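PDB 2Q7S: N-formylglutamate amidohydrolase from Ralstonia eutropha, which binds a zinc ion and probably acts as a hydrolase, perhaps one that cleaves N-formylglutamate. Local coordinates for residues P175-A178 against Y179-K183; E212-L215 against R216-Y220; I237-P240 against A241-R244. All blocks are in the same frame, centred on the assembly; numbering follows the deposited sequence.

Contact 1 of 3, residues P175-A178 against Y179-K183; sequences PNNA and YERLK
Asn177 meets two charged side chains of the first helical turn at once, its amide oxygen turned to Arg181 and its amide nitrogen to Glu180. Arg181 NE donates to Asn177 OD1 at 2.7 Å, a bent bond of 139° at the hydrogen, while NH2 of the same guanidinium adds a weak second bond. The amide and guanidinium planes stand almost perpendicular, 85° apart. On its other arm, Asn177 ND2 donates to Glu180 OE1 at 3.1 Å, reaching that oxygen from its anti side and tilted somewhat out of the carboxylate plane. An asparagine suits this place because its short amide carries an acceptor and a donor, one for each charge. Its chi1 of 67° sets CG between the backbone N and the carbonyl carbon, holding the amide close to the backbone beside the first helical turn. Pro175 completes this shell: its CG lies 3.4 Å from Arg181 NE, an apolar neighbour for the end of the arginine chain.

Asn177 is the N-cap residue of the short helix 178-181 that follows strand 166-174, and a type I beta turn from Pro175 to Ala178 leads into it. The side chain of Asn177 makes no capping bond and serves the two charged residues instead. Its carbonyl starts the helical bonding, taking Arg181 N at 3.1 Å in a nearly straight bond. Ala178 O then accepts Leu182 N at 3.0 Å. A water bridges Asn176 O and Tyr179 N, supplying an acceptor at the helix start.

Farther out, Tyr179 OH bonds Asp226 and Asn176 OD1 bonds Arg252. Pro175 rests on Glu259, and its side chain lies about 8 Å from the zinc ion.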
# COMPACT_ATOMS: atom_id res chain seq x y z
N PRO A 175 -0.36 -11.47 -4.84
CA PRO A 175 -0.68 -12.65 -5.62
C PRO A 175 -0.46 -13.93 -4.85
O PRO A 175 0.26 -13.96 -3.83
CB PRO A 175 0.28 -12.55 -6.81
CG PRO A 175 1.42 -11.82 -6.26
CD PRO A 175 0.88 -10.84 -5.29
N ASN A 176 -1.08 -15.00 -5.33
CA ASN A 176 -1.02 -16.25 -4.63
C ASN A 176 0.41 -16.80 -4.60
O ASN A 176 0.84 -17.48 -3.67
CB ASN A 176 -1.99 -17.23 -5.28
CG ASN A 176 -2.85 -17.96 -4.28
OD1 ASN A 176 -3.09 -17.47 -3.18
ND2 ASN A 176 -3.32 -19.13 -4.65
N ASN A 177 1.17 -16.46 -5.63
CA ASN A 177 2.55 -16.87 -5.71
C ASN A 177 3.53 -15.81 -5.23
O ASN A 177 4.64 -15.74 -5.72
CB ASN A 177 2.87 -17.35 -7.14
CG ASN A 177 2.82 -16.25 -8.17
OD1 ASN A 177 2.45 -15.12 -7.87
ND2 ASN A 177 3.20 -16.58 -9.39
N ALA A 178 3.13 -14.99 -4.25
CA ALA A 178 4.04 -13.98 -3.71
C ALA A 178 5.40 -14.54 -3.23
O ALA A 178 6.41 -13.85 -3.35
CB ALA A 178 3.40 -13.23 -2.61
N TYR A 179 5.43 -15.77 -2.73
CA TYR A 179 6.67 -16.41 -2.27
C TYR A 179 7.62 -16.70 -3.46
O TYR A 179 8.82 -16.46 -3.37
CB TYR A 179 6.39 -17.72 -1.51
CG TYR A 179 5.99 -17.59 -0.03
CD1 TYR A 179 6.78 -16.85 0.87
CD2 TYR A 179 4.88 -18.24 0.47
CE1 TYR A 179 6.43 -16.74 2.20
CE2 TYR A 179 4.52 -18.15 1.82
CZ TYR A 179 5.30 -17.41 2.68
OH TYR A 179 5.00 -17.31 4.01
N GLU A 180 7.06 -17.23 -4.54
CA GLU A 180 7.79 -17.52 -5.77
C GLU A 180 8.38 -16.25 -6.40
O GLU A 180 9.55 -16.22 -6.80
CB GLU A 180 6.83 -18.22 -6.75
CG GLU A 180 7.31 -18.41 -8.19
CD GLU A 180 6.34 -19.28 -9.03
OE1 GLU A 180 5.12 -19.02 -9.03
OE2 GLU A 180 6.81 -20.24 -9.69
N ARG A 181 7.56 -15.22 -6.49
CA ARG A 181 7.95 -13.92 -7.03
C ARG A 181 9.01 -13.17 -6.20
O ARG A 181 9.85 -12.45 -6.75
CB ARG A 181 6.72 -13.01 -7.10
CG ARG A 181 5.68 -13.48 -8.07
CD ARG A 181 4.77 -12.33 -8.42
NE ARG A 181 3.45 -12.80 -8.82
CZ ARG A 181 2.86 -12.56 -9.99
NH1 ARG A 181 3.46 -11.83 -10.93
NH2 ARG A 181 1.64 -13.05 -10.22
N LEU A 182 8.91 -13.28 -4.88
CA LEU A 182 10.00 -12.88 -4.01
C LEU A 182 10.90 -14.10 -4.11
O LEU A 182 10.52 -15.10 -4.71
CB LEU A 182 9.50 -12.61 -2.59
CG LEU A 182 8.29 -11.67 -2.43
CD1 LEU A 182 7.73 -11.85 -1.03
CD2 LEU A 182 8.63 -10.20 -2.70
N LYS A 183 12.10 -14.09 -3.59
CA LYS A 183 12.93 -15.26 -3.86
C LYS A 183 12.88 -16.22 -2.68
O LYS A 183 13.93 -16.67 -2.23
CB LYS A 183 14.38 -14.86 -4.21
O HOH W 1 3.02 -17.92 -2.40

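Contact 2 of 3, residues E212-L215 against R216-Y220; sequences EREL and REKGY
Glu212 lies flat over one face of the guanidinium of Arg216, one helical turn on, the carboxylate and guanidinium planes only 5° apart. This stacked pair belongs to the C-terminal end of helix 205-217, in the beta-alpha-beta unit that runs from strand 193-196 to strand 222-224; a Schellman motif at Gly219 ends the helix, Gly219 N bonding Arg216 O while Tyr220 N reaches back to Leu215 O. Glu212 CD sits 3.4 Å from Arg216 NH1. Glu212 OE1 is 3.6 Å from the same nitrogen but far out of the guanidinium plane, so the attraction is one of charge and no N-H is aimed at the oxygen. The directed bonds go elsewhere, Glu212 OE2 pairing with Arg224 and Arg216 NH2 with the carbonyl of Val222, which ties both side chains to the next strand.

Another i to i+4 pair joins Glu214 to Lys218. The glutamate chain folds at chi2, -71°, and the lysine bends at its last torsion, bringing Lys218 NZ to 3.4 Å from Glu214 OE1, a salt bridge with a weak hydrogen bond, supplemented by a water that bridges the two atoms. The long, flexible lysine suits a helix end, where its positive charge would also be drawn to the carbonyl-rich terminus.

Gly219 takes a phi of 106°, where a CB would press on the preceding carbonyl oxygen, so glycine fits this helix end. Tyr220 sets its ring beside buried Leu215, CD2 to CD2 at 4.2 Å, while its hydroxyl bonds Asp274 of helix 267-289. Leu215 O accepts Lys218 N at 3.1 Å and Tyr220 N at 3.1 Å, the two donors arriving from opposite faces of the carbonyl plane.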
# COMPACT_ATOMS: atom_id res chain seq x y z
N GLU A 212 -5.20 -9.16 14.01
CA GLU A 212 -4.97 -10.60 13.86
C GLU A 212 -6.15 -11.44 14.40
O GLU A 212 -6.61 -12.36 13.77
CB GLU A 212 -3.67 -10.97 14.60
CG GLU A 212 -3.32 -12.44 14.60
CD GLU A 212 -2.01 -12.67 15.35
OE1 GLU A 212 -2.08 -12.65 16.58
OE2 GLU A 212 -0.93 -12.80 14.71
N ARG A 213 -6.56 -11.15 15.63
CA ARG A 213 -7.61 -11.89 16.34
C ARG A 213 -8.95 -11.74 15.62
O ARG A 213 -9.65 -12.72 15.38
CB ARG A 213 -7.72 -11.37 17.78
CG ARG A 213 -8.90 -11.93 18.59
CD ARG A 213 -8.80 -11.53 20.06
NE ARG A 213 -8.80 -10.07 20.29
CZ ARG A 213 -7.77 -9.35 20.78
NH1 ARG A 213 -6.60 -9.91 21.12
NH2 ARG A 213 -7.92 -8.03 20.93
N GLU A 214 -9.31 -10.52 15.27
CA GLU A 214 -10.59 -10.28 14.55
C GLU A 214 -10.63 -11.04 13.22
O GLU A 214 -11.61 -11.69 12.92
CB GLU A 214 -10.83 -8.78 14.35
CG GLU A 214 -11.10 -8.04 15.68
CD GLU A 214 -12.47 -8.38 16.27
OE1 GLU A 214 -13.41 -8.53 15.46
OE2 GLU A 214 -12.59 -8.52 17.52
N LEU A 215 -9.54 -11.01 12.44
CA LEU A 215 -9.49 -11.72 11.16
C LEU A 215 -9.50 -13.22 11.28
O LEU A 215 -10.22 -13.88 10.55
CB LEU A 215 -8.26 -11.27 10.32
CG LEU A 215 -8.42 -9.85 9.77
CD1 LEU A 215 -7.22 -9.47 9.04
CD2 LEU A 215 -9.65 -9.67 8.88
N ARG A 216 -8.71 -13.79 12.21
CA ARG A 216 -8.79 -15.23 12.52
C ARG A 216 -10.16 -15.66 13.04
O ARG A 216 -10.62 -16.74 12.74
CB ARG A 216 -7.71 -15.65 13.53
CG ARG A 216 -6.33 -15.59 12.94
CD ARG A 216 -5.29 -15.81 14.02
NE ARG A 216 -3.98 -15.95 13.41
CZ ARG A 216 -2.84 -16.04 14.09
NH1 ARG A 216 -2.81 -15.93 15.41
NH2 ARG A 216 -1.70 -16.18 13.43
N GLU A 217 -10.84 -14.82 13.78
CA GLU A 217 -12.20 -15.17 14.22
C GLU A 217 -13.20 -15.27 13.07
O GLU A 217 -14.15 -16.01 13.17
CB GLU A 217 -12.67 -14.22 15.33
CG GLU A 217 -11.89 -14.48 16.62
CD GLU A 217 -12.32 -13.64 17.84
OE1 GLU A 217 -13.29 -12.86 17.72
OE2 GLU A 217 -11.66 -13.79 18.90
N LYS A 218 -12.94 -14.57 11.96
CA LYS A 218 -13.83 -14.56 10.79
C LYS A 218 -13.44 -15.66 9.79
O LYS A 218 -14.07 -15.83 8.74
CB LYS A 218 -13.79 -13.18 10.10
CG LYS A 218 -14.42 -12.03 10.93
CD LYS A 218 -13.87 -10.66 10.51
CE LYS A 218 -14.62 -9.42 11.07
NZ LYS A 218 -14.88 -9.50 12.56
N GLY A 219 -12.37 -16.38 10.12
CA GLY A 219 -11.97 -17.55 9.37
C GLY A 219 -10.76 -17.38 8.49
O GLY A 219 -10.42 -18.29 7.76
N TYR A 220 -10.13 -16.21 8.53
CA TYR A 220 -8.97 -15.93 7.66
C TYR A 220 -7.70 -16.39 8.36
O TYR A 220 -7.64 -16.43 9.58
CB TYR A 220 -8.91 -14.42 7.35
CG TYR A 220 -10.12 -13.89 6.62
CD1 TYR A 220 -10.27 -14.10 5.26
CD2 TYR A 220 -11.14 -13.25 7.30
CE1 TYR A 220 -11.36 -13.60 4.58
CE2 TYR A 220 -12.27 -12.78 6.65
CZ TYR A 220 -12.38 -12.96 5.28
OH TYR A 220 -13.49 -12.52 4.58
O HOH W 2 -14.27 -7.24 13.38

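Contact 3 of 3, residues I237-P240 against A241-R244; sequences IGRP and AERR
Bent at chi3, -103°, the side chain of Arg239 brings its guanidinium up to Glu242 and Arg244, while Arg244, extended from CG to NE, runs alongside it in the same direction. The chain of Arg244 thereby passes over one face of the Arg239 guanidinium, with Arg244 CD 3.5 Å from Arg239 NH2, and the two guanidinium planes are only 13° apart. Glu242 reconciles the two positive charges: its OE1 meets Arg239 NH1 at 2.8 Å in a salt bridge, and Arg244 NE lies at a longer 3.9 Å from the same oxygen. The carboxylate stands steeply to the Arg239 guanidinium, 71° from its plane. Arginine suits both places because its aliphatic length can pack while its several N-H groups serve different partners: Arg239 NE goes to the carbonyl of Gln236, Arg244 NH2 to Glu157, and Tyr160 adds a cation-pi contact with Arg244.

The backbone here makes the tight connection between helix 233-237 and strand 244-252, its 3-10 turn at Pro240 to Glu242 accompanied by a single antiparallel bridge, Arg239 to Arg244, whose bonds are weak. Proline fits the start of that turn, where its ring restrains phi and no amide hydrogen is needed. Arg239 O accepts Glu242 N at 2.8 Å, nearly straight, and Arg243 N donates to Pro240 O at 2.9 Å from above the carbonyl plane. Arg243 itself has positive phi; its guanidinium bonds the carbonyl of Gly289. A water links Ile237 O to Arg244 NH1, lying in the guanidinium plane at 2.8 Å from that nitrogen.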
# COMPACT_ATOMS: atom_id res chain seq x y z
N ILE A 237 7.07 6.19 9.41
CA ILE A 237 5.80 6.67 10.00
C ILE A 237 5.62 6.07 11.42
O ILE A 237 5.36 6.81 12.39
CB ILE A 237 4.61 6.39 9.11
CG1 ILE A 237 4.65 7.27 7.86
CG2 ILE A 237 3.27 6.66 9.84
CD1 ILE A 237 3.53 6.93 6.85
N GLY A 238 5.84 4.77 11.54
CA GLY A 238 5.60 4.04 12.78
C GLY A 238 6.73 4.13 13.76
O GLY A 238 7.73 3.42 13.64
N ARG A 239 6.56 5.01 14.75
CA ARG A 239 7.47 5.08 15.88
C ARG A 239 6.63 5.09 17.16
O ARG A 239 6.36 6.15 17.73
CB ARG A 239 8.30 6.36 15.78
CG ARG A 239 9.04 6.51 14.46
CD ARG A 239 9.44 7.93 14.25
NE ARG A 239 8.57 8.58 13.30
CZ ARG A 239 8.20 9.85 13.34
NH1 ARG A 239 8.59 10.67 14.30
NH2 ARG A 239 7.42 10.30 12.40
N PRO A 240 6.21 3.90 17.61
CA PRO A 240 5.23 3.85 18.68
C PRO A 240 5.58 4.56 19.99
O PRO A 240 4.67 4.92 20.73
CB PRO A 240 5.03 2.35 18.89
CG PRO A 240 5.41 1.76 17.59
CD PRO A 240 6.57 2.55 17.16
N ALA A 241 6.86 4.77 20.27
CA ALA A 241 7.30 5.48 21.47
C ALA A 241 6.94 6.97 21.39
O ALA A 241 7.01 7.68 22.38
CB ALA A 241 8.79 5.28 21.66
N GLU A 242 6.54 7.45 20.20
CA GLU A 242 6.12 8.81 20.00
C GLU A 242 4.64 8.82 19.75
O GLU A 242 4.08 9.85 19.38
CB GLU A 242 6.82 9.40 18.78
CG GLU A 242 8.30 9.52 18.91
CD GLU A 242 8.92 10.04 17.65
OE1 GLU A 242 8.38 11.04 17.10
OE2 GLU A 242 9.92 9.45 17.21
N ARG A 243 4.02 7.66 19.90
CA ARG A 243 2.59 7.45 19.66
C ARG A 243 2.16 7.56 18.21
O ARG A 243 0.99 7.86 17.89
CB ARG A 243 1.77 8.33 20.59
CG ARG A 243 2.15 8.11 22.03
CD ARG A 243 1.44 9.07 22.96
NE ARG A 243 -0.02 9.06 22.81
CZ ARG A 243 -0.80 8.02 23.08
NH1 ARG A 243 -0.30 6.87 23.51
NH2 ARG A 243 -2.11 8.13 22.94
N ARG A 244 3.10 7.27 17.32
CA ARG A 244 2.87 7.22 15.89
C ARG A 244 3.04 5.75 15.54
O ARG A 244 4.03 5.13 15.90
CB ARG A 244 3.87 8.07 15.13
CG ARG A 244 3.87 9.55 15.51
CD ARG A 244 5.13 10.22 15.10
NE ARG A 244 5.03 11.68 15.19
CZ ARG A 244 4.51 12.46 14.24
NH1 ARG A 244 4.03 11.94 13.12
NH2 ARG A 244 4.46 13.77 14.40
O HOH W 3 4.37 9.45 11.83

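Overall arrangement
Along the chain the three contacts come in series, none nesting within or crossing another. Contact 1 closes the turn that leads from strand 166-174, which carries the zinc ligand His172, into helix 178-181. After strand 193-196, contact 2 ends helix 205-217 and turns the chain toward edge strand 222-224 of the seven-stranded mixed sheet. Contact 3 then closes the turn between helix 233-237 and strand 244-252, which lies in the sheet between 166-174 and 193-196. The contacts do not touch: the centres of contacts 1 and 3 are about 30 Å apart, and the centre of contact 2 is about 23 Å from that of contact 1 and about 25 Å from that of contact 3.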